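Local coordinates for protein serpin B3 (Homo sapiens, PDB 4ZK3) that probably inhibits proteases as a member of the serpin family, and is also linked to psoriasis as the source of the aggregate-forming Pso p27, at residues A[305-310]-A[323-328]; A[185-190]-A[237-242]; A[11-16]-A[382-387]; A[245-250]-A[361-366]. All blocks are in the same frame, centred on the assembly; numbering follows the deposited sequence.

Interaction 1. Residues A[305-310]-A[323-328]; sequences VDIFNG and LVLSGV
Ile-307 lays its ethyl arm against the isobutyl end of Leu-325, CG1 of Ile-307 coming within 3.3 Å of CD1 of Leu-325, closer than carbons usually pack. The arm gets there because CG1 lies opposite the backbone N (chi1 -171°). Beside this apolar overlap the backbones join: Leu-325 N donates to Ile-307 O at 3.1 Å. Phe-308 presents its rim, with CD1 3.4 Å from Leu-325 O and CE1 3.9 Å from Val-328 CG2, while Ile-307 CG2 lies over the rim of one face. Val-324, branched at CB, spreads two methyls along the turn, CG1 at Ile-307 O and CG2 at Asn-309 O. A water donates to both Phe-308 O (2.6 Å) and Leu-325 O (2.8 Å), bridging two acceptors. Leu-325 and Val-328 also touch Val-349 of strand 340-351, whose place between strands 174-185 and 325-336 is consistent with the reactive-centre loop inserted into sheet A, as in cleaved serpins. The 3-10 turn thus packs on the start of a strand of this central serpin sheet.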
loop_
_atom_site.group_PDB
_atom_site.type_symbol
_atom_site.label_atom_id
_atom_site.label_comp_id
_atom_site.label_asym_id
_atom_site.label_seq_id
_atom_site.Cartn_x
_atom_site.Cartn_y
_atom_site.Cartn_z
ATOM N N VAL A 305 11.737 16.994 4.631
ATOM C CA VAL A 305 11.885 18.335 4.023
ATOM C C VAL A 305 13.110 18.532 3.148
ATOM O O VAL A 305 12.982 19.088 2.043
ATOM C CB VAL A 305 11.809 19.532 5.033
ATOM C CG1 VAL A 305 10.434 20.202 4.951
ATOM C CG2 VAL A 305 12.072 19.105 6.453
ATOM N N ASP A 306 14.282 18.130 3.629
ATOM C CA ASP A 306 15.547 18.413 2.885
ATOM C C ASP A 306 15.512 17.837 1.419
ATOM O O ASP A 306 16.046 18.409 0.456
ATOM C CB ASP A 306 16.764 17.791 3.628
ATOM C CG ASP A 306 17.158 18.540 4.967
ATOM O OD1 ASP A 306 16.315 19.294 5.509
ATOM O OD2 ASP A 306 18.307 18.288 5.472
ATOM N N ILE A 307 14.881 16.659 1.296
ATOM C CA ILE A 307 14.828 15.865 0.085
ATOM C C ILE A 307 14.090 16.613 -0.995
ATOM O O ILE A 307 14.342 16.394 -2.198
ATOM C CB ILE A 307 14.153 14.493 0.397
ATOM C CG1 ILE A 307 14.245 13.541 -0.753
ATOM C CG2 ILE A 307 12.678 14.658 0.719
ATOM C CD1 ILE A 307 15.588 12.920 -0.916
ATOM N N PHE A 308 13.171 17.491 -0.619
ATOM C CA PHE A 308 12.414 18.259 -1.655
ATOM C C PHE A 308 12.955 19.689 -1.931
ATOM O O PHE A 308 12.394 20.413 -2.739
ATOM C CB PHE A 308 10.914 18.303 -1.341
ATOM C CG PHE A 308 10.274 16.926 -1.199
ATOM C CD1 PHE A 308 10.195 16.052 -2.283
ATOM C CD2 PHE A 308 9.738 16.520 0.014
ATOM C CE1 PHE A 308 9.606 14.807 -2.155
ATOM C CE2 PHE A 308 9.132 15.272 0.141
ATOM C CZ PHE A 308 9.082 14.420 -0.940
ATOM N N ASN A 309 14.064 20.072 -1.298
ATOM C CA ASN A 309 14.607 21.409 -1.507
ATOM C C ASN A 309 16.102 21.404 -1.627
ATOM O O ASN A 309 16.749 20.325 -1.652
ATOM C CB ASN A 309 14.137 22.379 -0.394
ATOM C CG ASN A 309 14.769 22.099 0.963
ATOM O OD1 ASN A 309 15.891 21.588 1.083
ATOM N ND2 ASN A 309 14.034 22.443 2.013
ATOM N N GLY A 310 16.641 22.629 -1.631
ATOM C CA GLY A 310 18.012 22.881 -1.893
ATOM C C GLY A 310 18.962 22.256 -0.905
ATOM O O GLY A 310 20.127 22.103 -1.251
ATOM N N LEU A 323 21.266 16.593 -6.583
ATOM C CA LEU A 323 19.960 15.912 -6.885
ATOM C C LEU A 323 18.933 16.289 -5.858
ATOM O O LEU A 323 19.256 16.304 -4.660
ATOM C CB LEU A 323 20.100 14.383 -6.890
ATOM C CG LEU A 323 20.375 13.760 -8.265
ATOM C CD1 LEU A 323 20.743 12.294 -8.125
ATOM C CD2 LEU A 323 19.178 13.922 -9.184
ATOM N N VAL A 324 17.733 16.608 -6.335
ATOM C CA VAL A 324 16.560 16.946 -5.506
ATOM C C VAL A 324 15.342 16.208 -6.063
ATOM O O VAL A 324 15.237 16.039 -7.284
ATOM C CB VAL A 324 16.256 18.448 -5.565
ATOM C CG1 VAL A 324 15.072 18.786 -4.698
ATOM C CG2 VAL A 324 17.500 19.236 -5.141
ATOM N N LEU A 325 14.439 15.755 -5.195
ATOM C CA LEU A 325 13.196 15.129 -5.666
ATOM C C LEU A 325 12.123 16.167 -5.944
ATOM O O LEU A 325 11.788 17.031 -5.070
ATOM C CB LEU A 325 12.637 14.126 -4.682
ATOM C CG LEU A 325 13.556 12.992 -4.254
ATOM C CD1 LEU A 325 12.793 12.049 -3.335
ATOM C CD2 LEU A 325 14.147 12.288 -5.451
ATOM N N SER A 326 11.575 16.050 -7.150
ATOM C CA SER A 326 10.494 16.878 -7.632
ATOM C C SER A 326 9.135 16.296 -7.312
ATOM O O SER A 326 8.204 17.044 -7.202
ATOM C CB SER A 326 10.612 17.116 -9.144
ATOM O OG SER A 326 10.642 15.903 -9.933
ATOM N N GLY A 327 8.987 14.971 -7.157
ATOM C CA GLY A 327 7.669 14.437 -6.791
ATOM C C GLY A 327 7.662 12.989 -6.287
ATOM O O GLY A 327 8.634 12.259 -6.395
ATOM N N VAL A 328 6.561 12.606 -5.679
ATOM C CA VAL A 328 6.328 11.247 -5.184
ATOM C C VAL A 328 4.848 11.001 -5.390
ATOM O O VAL A 328 4.016 11.753 -4.856
ATOM C CB VAL A 328 6.670 11.040 -3.703
ATOM C CG1 VAL A 328 6.485 9.562 -3.281
ATOM C CG2 VAL A 328 8.105 11.443 -3.448
HETATM O O HOH W 1 11.163 19.718 -4.973
#

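Interaction 2. Residues A[185-190]-A[237-242]; sequences QWEKKF and KGKDLS
The carbonyl of Gln-185 accepts a nearly straight hydrogen bond from Lys-237 N, 2.8 Å long with an N-H...O angle of 174°. The Gln-185 side chain runs alongside that of Lys-237, both pointing the same way, and OE1 of Gln-185 lies 3.8 Å from CD of Lys-237. Trp-186 turns its indole away into the protein, where NE1 bonds Thr-337 O and the ring lies almost parallel to that of Tyr-236. Glu-187 then reaches back: with CG opposite the backbone N (chi1 169°) and the chain extended, it brings OE2 to 2.9 Å from NZ of Lys-239, using the syn lone pair. OE1 of Glu-187 adds a weak bond to the same NZ at 3.4 Å. A water donates to Glu-187 OE2 and accepts from Gly-238 N, 2.9 Å away. Gly-238, at phi 99°, suits the turn. One direct backbone bond crosses the contact, while Glu-187 also bonds Pro-235 through its backbone; the salt bridge, between partly exposed and exposed residues, is probably weakened by solvent.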
loop_
_atom_site.group_PDB
_atom_site.type_symbol
_atom_site.label_atom_id
_atom_site.label_comp_id
_atom_site.label_asym_id
_atom_site.label_seq_id
_atom_site.Cartn_x
_atom_site.Cartn_y
_atom_site.Cartn_z
ATOM N N GLN A 185 -7.551 -16.297 -4.677
ATOM C CA GLN A 185 -8.845 -16.903 -4.364
ATOM C C GLN A 185 -9.123 -16.915 -2.849
ATOM O O GLN A 185 -8.226 -17.226 -2.084
ATOM C CB GLN A 185 -8.853 -18.357 -4.842
ATOM C CG GLN A 185 -8.682 -18.578 -6.359
ATOM C CD GLN A 185 -8.456 -20.055 -6.717
ATOM O OE1 GLN A 185 -8.967 -20.963 -6.065
ATOM N NE2 GLN A 185 -7.663 -20.287 -7.722
ATOM N N TRP A 186 -10.380 -16.636 -2.450
ATOM C CA TRP A 186 -10.831 -16.840 -1.083
ATOM C C TRP A 186 -10.646 -18.273 -0.803
ATOM O O TRP A 186 -10.811 -19.085 -1.697
ATOM C CB TRP A 186 -12.319 -16.517 -0.924
ATOM C CG TRP A 186 -12.678 -15.122 -1.105
ATOM C CD1 TRP A 186 -13.580 -14.644 -2.015
ATOM C CD2 TRP A 186 -12.138 -13.954 -0.440
ATOM N NE1 TRP A 186 -13.659 -13.278 -1.952
ATOM C CE2 TRP A 186 -12.804 -12.821 -0.985
ATOM C CE3 TRP A 186 -11.153 -13.750 0.547
ATOM C CZ2 TRP A 186 -12.516 -11.506 -0.573
ATOM C CZ3 TRP A 186 -10.880 -12.483 0.952
ATOM C CH2 TRP A 186 -11.550 -11.359 0.401
ATOM N N GLU A 187 -10.305 -18.600 0.425
ATOM C CA GLU A 187 -10.302 -19.968 0.834
ATOM C C GLU A 187 -11.717 -20.614 0.724
ATOM O O GLU A 187 -11.829 -21.760 0.241
ATOM C CB GLU A 187 -9.772 -20.085 2.255
ATOM C CG GLU A 187 -9.986 -21.480 2.883
ATOM C CD GLU A 187 -9.353 -21.568 4.247
ATOM O OE1 GLU A 187 -9.819 -20.910 5.171
ATOM O OE2 GLU A 187 -8.329 -22.237 4.364
ATOM N N LYS A 188 -12.729 -19.889 1.220
ATOM C CA LYS A 188 -14.145 -20.195 1.045
ATOM C C LYS A 188 -14.819 -19.175 0.147
ATOM O O LYS A 188 -15.159 -18.031 0.569
ATOM C CB LYS A 188 -14.827 -20.196 2.378
ATOM C CG LYS A 188 -14.360 -21.349 3.266
ATOM C CD LYS A 188 -14.770 -21.210 4.734
ATOM C CE LYS A 188 -13.889 -22.037 5.687
ATOM N NZ LYS A 188 -14.047 -21.633 7.130
ATOM N N LYS A 189 -14.991 -19.549 -1.105
ATOM C CA LYS A 189 -15.592 -18.666 -2.082
ATOM C C LYS A 189 -17.042 -18.321 -1.759
ATOM O O LYS A 189 -17.681 -18.984 -0.992
ATOM C CB LYS A 189 -15.478 -19.257 -3.449
ATOM C CG LYS A 189 -14.048 -19.304 -3.915
ATOM C CD LYS A 189 -13.933 -19.699 -5.368
ATOM C CE LYS A 189 -12.471 -19.748 -5.770
ATOM N NZ LYS A 189 -12.401 -19.631 -7.245
ATOM N N PHE A 190 -17.507 -17.184 -2.255
ATOM C CA PHE A 190 -18.894 -16.841 -2.136
ATOM C C PHE A 190 -19.625 -17.514 -3.292
ATOM O O PHE A 190 -19.035 -17.664 -4.330
ATOM C CB PHE A 190 -19.056 -15.346 -2.241
ATOM C CG PHE A 190 -18.547 -14.598 -1.037
ATOM C CD1 PHE A 190 -17.192 -14.218 -0.950
ATOM C CD2 PHE A 190 -19.411 -14.273 0.013
ATOM C CE1 PHE A 190 -16.725 -13.527 0.154
ATOM C CE2 PHE A 190 -18.936 -13.575 1.133
ATOM C CZ PHE A 190 -17.600 -13.187 1.196
ATOM N N LYS A 237 -6.995 -18.664 -0.020
ATOM C CA LYS A 237 -6.668 -20.082 -0.137
ATOM C C LYS A 237 -5.176 -20.306 -0.018
ATOM O O LYS A 237 -4.395 -19.658 -0.726
ATOM C CB LYS A 237 -7.181 -20.615 -1.468
ATOM C CG LYS A 237 -7.083 -22.136 -1.589
ATOM C CD LYS A 237 -7.560 -22.605 -2.958
ATOM C CE LYS A 237 -7.185 -24.073 -3.205
ATOM N NZ LYS A 237 -8.400 -24.734 -3.717
ATOM N N GLY A 238 -4.814 -21.279 0.834
ATOM C CA GLY A 238 -3.434 -21.611 1.206
ATOM C C GLY A 238 -3.071 -20.980 2.531
ATOM O O GLY A 238 -2.078 -21.339 3.104
ATOM N N LYS A 239 -3.877 -20.014 2.995
ATOM C CA LYS A 239 -3.639 -19.242 4.200
ATOM C C LYS A 239 -2.283 -18.505 4.240
ATOM O O LYS A 239 -1.814 -18.152 5.305
ATOM C CB LYS A 239 -3.795 -20.105 5.455
ATOM C CG LYS A 239 -5.147 -20.813 5.639
ATOM C CD LYS A 239 -5.162 -21.514 7.014
ATOM C CE LYS A 239 -5.965 -22.798 7.056
ATOM N NZ LYS A 239 -7.407 -22.442 7.080
ATOM N N ASP A 240 -1.672 -18.196 3.118
ATOM C CA ASP A 240 -0.452 -17.352 3.197
ATOM C C ASP A 240 -0.789 -15.863 3.474
ATOM O O ASP A 240 0.033 -15.105 4.078
ATOM C CB ASP A 240 0.381 -17.525 1.927
ATOM C CG ASP A 240 1.046 -18.926 1.869
ATOM O OD1 ASP A 240 1.068 -19.586 2.935
ATOM O OD2 ASP A 240 1.441 -19.352 0.776
ATOM N N LEU A 241 -1.984 -15.486 3.007
ATOM C CA LEU A 241 -2.487 -14.146 3.088
ATOM C C LEU A 241 -3.936 -14.136 3.574
ATOM O O LEU A 241 -4.659 -15.117 3.438
ATOM C CB LEU A 241 -2.381 -13.493 1.721
ATOM C CG LEU A 241 -0.955 -13.182 1.258
ATOM C CD1 LEU A 241 -0.568 -14.093 0.122
ATOM C CD2 LEU A 241 -0.841 -11.725 0.804
ATOM N N SER A 242 -4.327 -13.036 4.199
ATOM C CA SER A 242 -5.718 -12.849 4.615
ATOM C C SER A 242 -6.158 -11.409 4.400
ATOM O O SER A 242 -5.357 -10.503 4.359
ATOM C CB SER A 242 -5.858 -13.125 6.089
ATOM O OG SER A 242 -5.728 -14.461 6.393
HETATM O O HOH W 2 -6.653 -22.867 2.440
#

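Interaction 3. Residues A[11-16]-A[382-387]; sequences FMFDLF and LFYGRF
Tyr-384 leaves its strand toward the helix with CG opposite the backbone N (chi1 -171°), and from CB outward it meets three helix side chains in turn. CB lies 3.7 Å from SD of Met-12. At the ring, CD2 of Tyr-384 touches CE of Met-12 at 3.5 Å, and the sulfur stands obliquely off the ring normal, a Met-aromatic contact. The flexible thioether suits this spot, because the same CE also lies over the rim of one face of Phe-13. On its other flank Tyr-384 turns an edge toward the face of Phe-16: CE1 of Tyr-384 is 3.6 Å from CD1 of Phe-16 in an offset edge-to-face pair, with planes at 84°. At the tip, OH of Tyr-384 comes 3.6 Å from CE1 of Phe-13, whose ring is set obliquely to the tyrosine. Beyond this aromatic cluster, CB of Arg-386 approaches the edge of Phe-16, while its guanidinium goes on to a salt bridge with Glu-258 and a hydrogen bond to Asn-25 O. Segment 11-16 of helix 4-19 runs at 31° to segment 382-387, their axes 10.3 Å apart at their closest, and covers this strand of serpin sheet B where it lies between strands 27-29 and 369-375.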
loop_
_atom_site.group_PDB
_atom_site.type_symbol
_atom_site.label_atom_id
_atom_site.label_comp_id
_atom_site.label_asym_id
_atom_site.label_seq_id
_atom_site.Cartn_x
_atom_site.Cartn_y
_atom_site.Cartn_z
ATOM N N PHE A 11 4.147 3.656 9.915
ATOM C CA PHE A 11 4.156 4.528 8.740
ATOM C C PHE A 11 2.828 4.474 8.020
ATOM O O PHE A 11 2.278 5.532 7.653
ATOM C CB PHE A 11 5.321 4.117 7.813
ATOM C CG PHE A 11 5.410 4.898 6.561
ATOM C CD1 PHE A 11 5.480 6.256 6.573
ATOM C CD2 PHE A 11 5.494 4.231 5.310
ATOM C CE1 PHE A 11 5.611 6.991 5.397
ATOM C CE2 PHE A 11 5.590 4.951 4.137
ATOM C CZ PHE A 11 5.649 6.345 4.167
ATOM N N MET A 12 2.273 3.273 7.881
ATOM C CA MET A 12 0.917 3.087 7.319
ATOM C C MET A 12 -0.148 3.942 8.052
ATOM O O MET A 12 -0.931 4.643 7.406
ATOM C CB MET A 12 0.509 1.588 7.317
ATOM C CG MET A 12 -0.922 1.254 6.794
ATOM S SD MET A 12 -1.314 -0.445 7.181
ATOM C CE MET A 12 -2.023 -0.171 8.811
ATOM N N PHE A 13 -0.171 3.935 9.385
ATOM C CA PHE A 13 -1.133 4.798 10.093
ATOM C C PHE A 13 -0.816 6.290 9.977
ATOM O O PHE A 13 -1.760 7.124 9.897
ATOM C CB PHE A 13 -1.289 4.377 11.537
ATOM C CG PHE A 13 -2.114 3.144 11.692
ATOM C CD1 PHE A 13 -3.464 3.186 11.401
ATOM C CD2 PHE A 13 -1.537 1.926 12.061
ATOM C CE1 PHE A 13 -4.250 2.047 11.529
ATOM C CE2 PHE A 13 -2.304 0.780 12.179
ATOM C CZ PHE A 13 -3.669 0.836 11.909
ATOM N N ASP A 14 0.476 6.633 9.934
ATOM C CA ASP A 14 0.845 8.022 9.797
ATOM C C ASP A 14 0.324 8.474 8.444
ATOM O O ASP A 14 -0.139 9.627 8.291
ATOM C CB ASP A 14 2.333 8.291 9.878
ATOM C CG ASP A 14 2.951 7.866 11.200
ATOM O OD1 ASP A 14 2.246 7.539 12.180
ATOM O OD2 ASP A 14 4.192 7.812 11.213
ATOM N N LEU A 15 0.355 7.582 7.446
ATOM C CA LEU A 15 -0.194 7.982 6.137
ATOM C C LEU A 15 -1.671 8.187 6.202
ATOM O O LEU A 15 -2.189 9.157 5.630
ATOM C CB LEU A 15 0.121 6.989 5.018
ATOM C CG LEU A 15 1.571 6.982 4.557
ATOM C CD1 LEU A 15 1.843 5.735 3.708
ATOM C CD2 LEU A 15 2.062 8.179 3.824
ATOM N N PHE A 16 -2.341 7.246 6.827
ATOM C CA PHE A 16 -3.785 7.217 6.863
ATOM C C PHE A 16 -4.377 8.532 7.412
ATOM O O PHE A 16 -5.341 9.045 6.866
ATOM C CB PHE A 16 -4.270 6.024 7.676
ATOM C CG PHE A 16 -5.745 5.856 7.641
ATOM C CD1 PHE A 16 -6.363 5.278 6.567
ATOM C CD2 PHE A 16 -6.538 6.349 8.662
ATOM C CE1 PHE A 16 -7.731 5.141 6.519
ATOM C CE2 PHE A 16 -7.912 6.222 8.633
ATOM C CZ PHE A 16 -8.513 5.640 7.544
ATOM N N LEU A 382 0.216 -5.324 3.353
ATOM C CA LEU A 382 0.580 -4.967 1.976
ATOM C C LEU A 382 -0.302 -3.845 1.403
ATOM O O LEU A 382 0.183 -3.049 0.565
ATOM C CB LEU A 382 0.463 -6.201 1.083
ATOM C CG LEU A 382 1.336 -7.407 1.510
ATOM C CD1 LEU A 382 1.044 -8.627 0.683
ATOM C CD2 LEU A 382 2.799 -7.158 1.591
ATOM N N PHE A 383 -1.576 -3.847 1.809
ATOM C CA PHE A 383 -2.561 -2.916 1.288
ATOM C C PHE A 383 -3.515 -2.602 2.422
ATOM O O PHE A 383 -3.831 -3.491 3.256
ATOM C CB PHE A 383 -3.435 -3.502 0.142
ATOM C CG PHE A 383 -2.659 -3.997 -1.090
ATOM C CD1 PHE A 383 -2.350 -3.150 -2.157
ATOM C CD2 PHE A 383 -2.287 -5.356 -1.163
ATOM C CE1 PHE A 383 -1.692 -3.661 -3.290
ATOM C CE2 PHE A 383 -1.575 -5.853 -2.251
ATOM C CZ PHE A 383 -1.284 -5.005 -3.326
ATOM N N TYR A 384 -3.990 -1.344 2.436
ATOM C CA TYR A 384 -4.857 -0.856 3.519
ATOM C C TYR A 384 -5.855 0.129 2.953
ATOM O O TYR A 384 -5.529 0.903 2.068
ATOM C CB TYR A 384 -4.027 -0.167 4.637
ATOM C CG TYR A 384 -4.793 0.184 5.877
ATOM C CD1 TYR A 384 -5.457 1.383 5.996
ATOM C CD2 TYR A 384 -4.888 -0.728 6.941
ATOM C CE1 TYR A 384 -6.138 1.698 7.146
ATOM C CE2 TYR A 384 -5.608 -0.433 8.089
ATOM C CZ TYR A 384 -6.265 0.760 8.162
ATOM O OH TYR A 384 -6.950 1.097 9.310
ATOM N N GLY A 385 -7.062 0.109 3.493
ATOM C CA GLY A 385 -8.125 0.893 2.921
ATOM C C GLY A 385 -9.320 1.152 3.772
ATOM O O GLY A 385 -9.520 0.534 4.827
ATOM N N ARG A 386 -10.107 2.116 3.310
ATOM C CA ARG A 386 -11.401 2.418 3.896
ATOM C C ARG A 386 -12.420 2.476 2.777
ATOM O O ARG A 386 -12.194 3.158 1.734
ATOM C CB ARG A 386 -11.418 3.777 4.587
ATOM C CG ARG A 386 -12.855 4.181 4.981
ATOM C CD ARG A 386 -12.902 5.508 5.643
ATOM N NE ARG A 386 -12.783 6.564 4.706
ATOM C CZ ARG A 386 -12.368 7.811 4.976
ATOM N NH1 ARG A 386 -11.947 8.190 6.172
ATOM N NH2 ARG A 386 -12.366 8.701 3.998
ATOM N N PHE A 387 -13.469 1.695 2.938
ATOM C CA PHE A 387 -14.617 1.712 2.020
ATOM C C PHE A 387 -15.776 2.466 2.651
ATOM O O PHE A 387 -16.403 1.954 3.557
ATOM C CB PHE A 387 -15.096 0.302 1.762
ATOM C CG PHE A 387 -16.112 0.214 0.642
ATOM C CD1 PHE A 387 -15.737 0.487 -0.670
ATOM C CD2 PHE A 387 -17.455 -0.107 0.920
ATOM C CE1 PHE A 387 -16.668 0.402 -1.693
ATOM C CE2 PHE A 387 -18.380 -0.218 -0.107
ATOM C CZ PHE A 387 -17.977 0.041 -1.415
#

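Interaction 4. Residues A[245-250]-A[361-366]; sequences VLLPNE and EEFHCN
Leu-247 lies over the ring of Phe-363: its CD2 methyl sits 4.1 Å from the ring centroid and 1° off the ring normal, a CH-pi contact. The ring is in turn a wedge, its outer end entering the notch between Val-245 and Leu-247, which project from the same side of their strand while Leu-246 points the other way. CZ of Phe-363 meets CB of Leu-247 at 3.5 Å, and CE2 of Phe-363 meets CG1 of Val-245 at 3.5 Å, this methyl lying at the ring edge near its plane. A flat aromatic ring suits the slot, being thin enough to slide in beside one branched side chain and beneath another. Segments 245-248 and 361-364 cross at 97°, for they belong to different sheets: strand 241-248 to serpin sheet B, and strand 361-364, paired in parallel with strand 276-294, to sheet C, after an unmodelled gap, 353-359, that probably holds the end of the reactive-centre loop. Past the ring the chain bends at an inverse gamma turn centred on Cys-365, closed by Asn-366 N to His-364 O at 2.9 Å. The bend curls the backbone around the tip of Leu-247, whose CD2 lies 3.6 Å from His-364 O and whose CD1 lies 4.0 Å from Cys-365 CA. The small thiol of Cys-365 fills the hollow next to Val-245, SG standing 4.0 Å from its CG1, and the His-364 ring leads away to stack on His-283.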
loop_
_atom_site.group_PDB
_atom_site.type_symbol
_atom_site.label_atom_id
_atom_site.label_comp_id
_atom_site.label_asym_id
_atom_site.label_seq_id
_atom_site.Cartn_x
_atom_site.Cartn_y
_atom_site.Cartn_z
ATOM N N VAL A 245 -10.987 -7.346 8.195
ATOM C CA VAL A 245 -11.997 -6.277 8.074
ATOM C C VAL A 245 -12.413 -5.820 9.485
ATOM O O VAL A 245 -12.591 -6.653 10.371
ATOM C CB VAL A 245 -13.256 -6.765 7.312
ATOM C CG1 VAL A 245 -14.342 -5.703 7.274
ATOM C CG2 VAL A 245 -12.937 -7.198 5.901
ATOM N N LEU A 246 -12.520 -4.514 9.659
ATOM C CA LEU A 246 -12.969 -3.890 10.898
ATOM C C LEU A 246 -14.218 -3.093 10.630
ATOM O O LEU A 246 -14.196 -2.098 9.866
ATOM C CB LEU A 246 -11.864 -3.017 11.468
ATOM C CG LEU A 246 -10.610 -3.773 11.914
ATOM C CD1 LEU A 246 -9.541 -3.661 10.859
ATOM C CD2 LEU A 246 -10.065 -3.282 13.257
ATOM N N LEU A 247 -15.319 -3.554 11.258
ATOM C CA LEU A 247 -16.670 -3.061 11.061
ATOM C C LEU A 247 -17.220 -2.367 12.314
ATOM O O LEU A 247 -17.386 -3.031 13.321
ATOM C CB LEU A 247 -17.567 -4.259 10.708
ATOM C CG LEU A 247 -19.009 -3.880 10.378
ATOM C CD1 LEU A 247 -19.068 -2.997 9.126
ATOM C CD2 LEU A 247 -19.833 -5.129 10.223
ATOM N N PRO A 248 -17.440 -1.036 12.277
ATOM C CA PRO A 248 -18.054 -0.408 13.473
ATOM C C PRO A 248 -19.431 -1.044 13.711
ATOM O O PRO A 248 -20.125 -1.386 12.721
ATOM C CB PRO A 248 -18.200 1.066 13.070
ATOM C CG PRO A 248 -17.125 1.250 11.998
ATOM C CD PRO A 248 -17.060 -0.044 11.267
ATOM N N ASN A 249 -19.816 -1.210 14.978
ATOM C CA ASN A 249 -21.159 -1.795 15.326
ATOM C C ASN A 249 -22.267 -0.867 14.884
ATOM O O ASN A 249 -23.295 -1.323 14.445
ATOM C CB ASN A 249 -21.339 -2.007 16.818
ATOM C CG ASN A 249 -20.349 -2.961 17.390
ATOM O OD1 ASN A 249 -19.855 -3.834 16.681
ATOM N ND2 ASN A 249 -20.056 -2.819 18.698
ATOM N N GLU A 250 -22.019 0.434 14.988
ATOM C CA GLU A 250 -22.967 1.471 14.557
ATOM C C GLU A 250 -22.590 2.166 13.233
ATOM O O GLU A 250 -21.428 2.506 13.007
ATOM C CB GLU A 250 -23.104 2.535 15.677
ATOM C CG GLU A 250 -23.750 2.002 16.953
ATOM C CD GLU A 250 -25.099 1.329 16.668
ATOM O OE1 GLU A 250 -25.873 1.867 15.842
ATOM O OE2 GLU A 250 -25.393 0.246 17.238
ATOM N N GLU A 361 -23.270 -15.025 15.139
ATOM C CA GLU A 361 -22.673 -13.715 14.893
ATOM C C GLU A 361 -22.973 -13.235 13.481
ATOM O O GLU A 361 -22.851 -13.974 12.502
ATOM C CB GLU A 361 -21.138 -13.703 15.056
ATOM C CG GLU A 361 -20.570 -13.548 16.464
ATOM C CD GLU A 361 -21.257 -12.481 17.295
ATOM O OE1 GLU A 361 -21.451 -11.325 16.834
ATOM O OE2 GLU A 361 -21.587 -12.816 18.438
ATOM N N GLU A 362 -23.292 -11.958 13.389
ATOM C CA GLU A 362 -23.476 -11.299 12.117
ATOM C C GLU A 362 -22.314 -10.347 11.880
ATOM O O GLU A 362 -21.858 -9.672 12.809
ATOM C CB GLU A 362 -24.786 -10.512 12.124
ATOM C CG GLU A 362 -26.004 -11.405 12.325
ATOM C CD GLU A 362 -27.258 -10.741 11.861
ATOM O OE1 GLU A 362 -27.277 -9.497 11.868
ATOM O OE2 GLU A 362 -28.191 -11.456 11.462
ATOM N N PHE A 363 -21.866 -10.300 10.619
ATOM C CA PHE A 363 -20.856 -9.345 10.159
ATOM C C PHE A 363 -21.311 -8.794 8.794
ATOM O O PHE A 363 -20.990 -9.338 7.732
ATOM C CB PHE A 363 -19.484 -10.060 10.076
ATOM C CG PHE A 363 -18.320 -9.130 10.045
ATOM C CD1 PHE A 363 -17.696 -8.735 11.203
ATOM C CD2 PHE A 363 -17.814 -8.680 8.831
ATOM C CE1 PHE A 363 -16.619 -7.882 11.163
ATOM C CE2 PHE A 363 -16.731 -7.812 8.781
ATOM C CZ PHE A 363 -16.140 -7.394 9.948
ATOM N N HIS A 364 -22.074 -7.719 8.830
ATOM C CA HIS A 364 -22.718 -7.190 7.673
ATOM C C HIS A 364 -22.130 -5.892 7.290
ATOM O O HIS A 364 -22.469 -4.900 7.844
ATOM C CB HIS A 364 -24.192 -6.944 7.967
ATOM C CG HIS A 364 -24.993 -8.200 8.093
ATOM N ND1 HIS A 364 -26.357 -8.194 8.349
ATOM C CD2 HIS A 364 -24.632 -9.504 7.996
ATOM C CE1 HIS A 364 -26.794 -9.438 8.412
ATOM N NE2 HIS A 364 -25.772 -10.255 8.207
ATOM N N CYS A 365 -21.288 -5.897 6.260
ATOM C CA CYS A 365 -20.606 -4.705 5.809
ATOM C C CYS A 365 -21.484 -3.846 4.879
ATOM O O CYS A 365 -21.220 -3.776 3.685
ATOM C CB CYS A 365 -19.322 -5.140 5.107
ATOM S SG CYS A 365 -18.232 -6.056 6.210
ATOM N N ASN A 366 -22.525 -3.212 5.451
ATOM C CA ASN A 366 -23.430 -2.396 4.706
ATOM C C ASN A 366 -23.350 -0.982 5.190
ATOM O O ASN A 366 -24.294 -0.235 5.001
ATOM C CB ASN A 366 -24.864 -2.916 4.748
ATOM C CG ASN A 366 -25.381 -3.125 6.164
ATOM O OD1 ASN A 366 -24.929 -2.496 7.127
ATOM N ND2 ASN A 366 -26.341 -3.992 6.287
#

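Interaction 3 joins residues near the two ends of the chain, and the loop it closes encloses interactions 1, 2 and 4. Interaction 2 closes before interaction 4 opens, and interaction 1 is nested inside the loop of interaction 4. Interactions 2 and 4 share strand 241-248, their centres about 20 Å apart. Interaction 3 touches interaction 2 where Leu-241 CD2 packs 3.6 Å from Leu-382 CD1. Interaction 1, its centre about 42 Å from that of interaction 4, lies at the sheet A strand next to the probably inserted loop. Interaction 3 covers sheet B with helix 4-19, and interaction 4 joins sheets B and C where the chain emerges beyond the unmodelled gap.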